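Local structure of transcription factor cep-1 (Caenorhabditis elegans, 1T4W) at residues R61-D66 with E72-N77. The protein is the nematode p53-like transcription factor that activates genes through the p53 consensus DNA sequence and promotes apoptosis after genotoxic stress, here as its zinc-binding DNA-binding domain. Residues are numbered along the deposited sequence; the frame is centred on the assembly and turned at random.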
ATOM      1  N   ARG A  61       2.484   2.248   4.901  1.00 16.00           N
ATOM      2  CA  ARG A  61       1.246   2.658   5.549  1.00 20.71           C
ATOM      3  C   ARG A  61       0.040   2.355   4.672  1.00 22.86           C
ATOM      4  O   ARG A  61       0.149   2.216   3.450  1.00 19.17           O
ATOM      5  CB  ARG A  61       1.254   4.166   5.826  1.00 19.51           C
ATOM      6  CG  ARG A  61       2.260   4.656   6.893  1.00 12.93           C
ATOM      7  CD  ARG A  61       1.860   6.098   7.324  1.00 20.20           C
ATOM      8  NE  ARG A  61       0.595   6.077   8.052  1.00 25.46           N
ATOM      9  CZ  ARG A  61      -0.173   7.133   8.286  1.00 26.71           C
ATOM     10  NH1 ARG A  61      -1.301   6.978   8.969  1.00 24.07           N
ATOM     11  NH2 ARG A  61       0.170   8.337   7.827  1.00 18.37           N
ATOM     12  N   PHE A  62      -1.118   2.260   5.309  1.00 17.73           N
ATOM     13  CA  PHE A  62      -2.342   2.020   4.582  1.00 15.97           C
ATOM     14  C   PHE A  62      -3.343   2.996   5.195  1.00 21.02           C
ATOM     15  O   PHE A  62      -3.839   2.815   6.322  1.00 19.21           O
ATOM     16  CB  PHE A  62      -2.778   0.558   4.703  1.00 14.95           C
ATOM     17  CG  PHE A  62      -3.919   0.195   3.780  1.00 17.54           C
ATOM     18  CD1 PHE A  62      -3.790   0.376   2.395  1.00 21.60           C
ATOM     19  CD2 PHE A  62      -5.118  -0.319   4.291  1.00 13.88           C
ATOM     20  CE1 PHE A  62      -4.829   0.054   1.523  1.00 14.56           C
ATOM     21  CE2 PHE A  62      -6.179  -0.652   3.435  1.00 20.02           C
ATOM     22  CZ  PHE A  62      -6.039  -0.468   2.043  1.00 19.28           C
ATOM     23  N   VAL A  63      -3.616   4.046   4.427  1.00 17.15           N
ATOM     24  CA  VAL A  63      -4.468   5.145   4.864  1.00 19.37           C
ATOM     25  C   VAL A  63      -5.682   5.422   3.982  1.00 20.46           C
ATOM     26  O   VAL A  63      -5.830   4.856   2.888  1.00 21.35           O
ATOM     27  CB  VAL A  63      -3.632   6.454   4.931  1.00 21.52           C
ATOM     28  CG1 VAL A  63      -2.321   6.183   5.665  1.00 18.29           C
ATOM     29  CG2 VAL A  63      -3.343   6.996   3.510  1.00 17.81           C
ATOM     30  N   LYS A  64      -6.550   6.304   4.468  1.00 21.97           N
ATOM     31  CA  LYS A  64      -7.739   6.696   3.718  1.00 21.88           C
ATOM     32  C   LYS A  64      -7.728   8.202   3.527  1.00 26.21           C
ATOM     33  O   LYS A  64      -7.156   8.931   4.331  1.00 29.83           O
ATOM     34  CB  LYS A  64      -9.024   6.265   4.443  1.00 22.99           C
ATOM     35  CG  LYS A  64      -9.303   6.967   5.754  1.00 34.20           C
ATOM     36  CD  LYS A  64     -10.471   6.289   6.465  1.00 47.13           C
ATOM     37  CE  LYS A  64     -10.776   6.924   7.811  1.00 34.77           C
ATOM     38  NZ  LYS A  64      -9.607   6.898   8.729  1.00 53.70           N
ATOM     39  N   TYR A  65      -8.359   8.663   2.457  1.00 24.67           N
ATOM     40  CA  TYR A  65      -8.399  10.080   2.173  1.00 29.71           C
ATOM     41  C   TYR A  65      -9.621  10.351   1.308  1.00 35.07           C
ATOM     42  O   TYR A  65     -10.279   9.423   0.837  1.00 30.77           O
ATOM     43  CB  TYR A  65      -7.115  10.497   1.442  1.00 23.60           C
ATOM     44  CG  TYR A  65      -6.974   9.995   0.013  1.00 28.29           C
ATOM     45  CD1 TYR A  65      -7.635  10.631  -1.047  1.00 39.89           C
ATOM     46  CD2 TYR A  65      -6.198   8.874  -0.279  1.00 30.52           C
ATOM     47  CE1 TYR A  65      -7.529  10.156  -2.369  1.00 28.80           C
ATOM     48  CE2 TYR A  65      -6.083   8.387  -1.589  1.00 27.17           C
ATOM     49  CZ  TYR A  65      -6.749   9.030  -2.632  1.00 32.96           C
ATOM     50  OH  TYR A  65      -6.639   8.546  -3.929  1.00 24.00           O
ATOM     51  N   ASP A  66      -9.940  11.620   1.109  1.00 47.11           N
ATOM     52  CA  ASP A  66     -11.078  11.966   0.268  1.00 57.56           C
ATOM     53  C   ASP A  66     -10.806  13.301  -0.397  1.00 61.95           C
ATOM     54  O   ASP A  66      -9.661  13.755  -0.450  1.00 64.91           O
ATOM     55  CB  ASP A  66     -12.362  12.018   1.099  1.00 54.31           C
ATOM     56  CG  ASP A  66     -12.413  13.212   2.034  1.00 71.23           C
ATOM     57  OD1 ASP A  66     -11.418  13.470   2.747  1.00 65.14           O
ATOM     58  OD2 ASP A  66     -13.461  13.896   2.059  1.00 77.38           O
ATOM     59  N   GLU A  72      -1.370  13.668  -0.516  1.00 22.81           N
ATOM     60  CA  GLU A  72      -0.078  14.048   0.049  1.00 21.18           C
ATOM     61  C   GLU A  72      -0.214  14.350   1.532  1.00 25.66           C
ATOM     62  O   GLU A  72       0.658  13.994   2.332  1.00 18.64           O
ATOM     63  CB  GLU A  72       0.545  15.228  -0.730  1.00 14.28           C
ATOM     64  CG  GLU A  72       1.014  14.864  -2.148  1.00 21.70           C
ATOM     65  CD  GLU A  72       2.274  13.979  -2.169  1.00 32.88           C
ATOM     66  OE1 GLU A  72       3.166  14.193  -1.324  1.00 21.52           O
ATOM     67  OE2 GLU A  72       2.386  13.088  -3.042  1.00 22.01           O
ATOM     68  N   TYR A  73      -1.323  14.964   1.931  1.00 19.51           N
ATOM     69  CA  TYR A  73      -1.495  15.211   3.354  1.00 21.16           C
ATOM     70  C   TYR A  73      -1.812  13.902   4.092  1.00 19.50           C
ATOM     71  O   TYR A  73      -1.184  13.560   5.098  1.00 19.03           O
ATOM     72  CB  TYR A  73      -2.624  16.232   3.602  1.00 20.14           C
ATOM     73  CG  TYR A  73      -2.734  16.648   5.042  1.00 20.29           C
ATOM     74  CD1 TYR A  73      -3.581  15.977   5.925  1.00 25.63           C
ATOM     75  CD2 TYR A  73      -1.939  17.690   5.546  1.00 25.70           C
ATOM     76  CE1 TYR A  73      -3.635  16.333   7.285  1.00 21.54           C
ATOM     77  CE2 TYR A  73      -1.982  18.046   6.892  1.00 28.45           C
ATOM     78  CZ  TYR A  73      -2.830  17.363   7.754  1.00 29.09           C
ATOM     79  OH  TYR A  73      -2.847  17.699   9.086  1.00 26.69           O
ATOM     80  N   ALA A  74      -2.799  13.170   3.593  1.00 19.26           N
ATOM     81  CA  ALA A  74      -3.237  11.944   4.259  1.00 21.52           C
ATOM     82  C   ALA A  74      -2.144  10.917   4.533  1.00 21.51           C
ATOM     83  O   ALA A  74      -2.066  10.358   5.631  1.00 18.55           O
ATOM     84  CB  ALA A  74      -4.368  11.287   3.453  1.00 20.98           C
ATOM     85  N   ILE A  75      -1.278  10.680   3.554  1.00 15.18           N
ATOM     86  CA  ILE A  75      -0.252   9.665   3.751  1.00 15.91           C
ATOM     87  C   ILE A  75       0.768   9.987   4.816  1.00 22.17           C
ATOM     88  O   ILE A  75       1.470   9.093   5.283  1.00 20.31           O
ATOM     89  CB  ILE A  75       0.459   9.334   2.426  1.00 18.98           C
ATOM     90  CG1 ILE A  75       1.202  10.566   1.908  1.00 15.52           C
ATOM     91  CG2 ILE A  75      -0.582   8.783   1.413  1.00 18.88           C
ATOM     92  CD1 ILE A  75       1.948  10.305   0.597  1.00 18.89           C
ATOM     93  N   ARG A  76       0.852  11.258   5.211  1.00 18.46           N
ATOM     94  CA  ARG A  76       1.800  11.638   6.247  1.00 21.33           C
ATOM     95  C   ARG A  76       1.093  12.042   7.564  1.00 17.80           C
ATOM     96  O   ARG A  76       1.731  12.434   8.529  1.00 24.44           O
ATOM     97  CB  ARG A  76       2.703  12.766   5.729  1.00 20.23           C
ATOM     98  CG  ARG A  76       3.613  12.357   4.547  1.00 15.27           C
ATOM     99  CD  ARG A  76       4.470  13.536   4.048  1.00 18.11           C
ATOM    100  NE  ARG A  76       5.210  13.158   2.838  1.00 20.28           N
ATOM    101  CZ  ARG A  76       4.744  13.325   1.606  1.00 20.59           C
ATOM    102  NH1 ARG A  76       3.553  13.882   1.421  1.00 20.83           N
ATOM    103  NH2 ARG A  76       5.429  12.879   0.554  1.00 17.91           N
ATOM    104  N   ASN A  77      -0.227  11.930   7.581  1.00 19.89           N
ATOM    105  CA  ASN A  77      -1.045  12.253   8.761  1.00 19.35           C
ATOM    106  C   ASN A  77      -1.132  11.005   9.636  1.00 19.59           C
ATOM    107  O   ASN A  77      -1.690   9.993   9.222  1.00 21.97           O
ATOM    108  CB  ASN A  77      -2.438  12.675   8.285  1.00 24.23           C
ATOM    109  CG  ASN A  77      -3.431  12.849   9.426  1.00 27.02           C
ATOM    110  OD1 ASN A  77      -3.063  12.828  10.581  1.00 19.10           O
ATOM    111  ND2 ASN A  77      -4.699  13.020   9.085  1.00 24.29           N
TER
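R61 grips the carbonyl oxygen of N77 end-on with both terminal nitrogens: NH2 lies 2.9 Å from N77 O and NH1 3.1 Å from the same N77 O. This grip joins strand 57-65, in the beta-sandwich of the p53-type DNA-binding domain, to helix 71-74 and the type I turn from A74 to N77. N77 O lies close to the guanidinium plane, yet both nitrogens come from the same face of the carbonyl, NH2 well above its plane. NH2 also donates to I75 O at 3.0 Å, again from above the carbonyl plane, so one nitrogen bridges two peptide oxygens of the turn. A bend at chi3 (68°) turns the arginine forward along its strand, setting the centre of its guanidinium face against V63 CG1. D81 forms a salt bridge with R61 NH1 and probably offsets its charge in this buried setting. A methionine in place of R61 would probably leave I75 O without this donor, N77 O to its other partner S80, and D81 without its salt-bridge mate, letting the turn shift against the strand.

Beyond these bonds the contact is aliphatic. V63 CG2 meets I75 CG2 at 3.9 Å, while the I75 side chain also rests on A156 of strand 152-160. A74 points its methyl at the strand between K64 and Y65. Y65 has CG between its backbone N and carbonyl carbon (chi1 70°), which carries the ring away from the helix toward K173, whose carbonyl its OH bonds; what remains against the helix is Y65 CB, 3.5 Å from A74 CB.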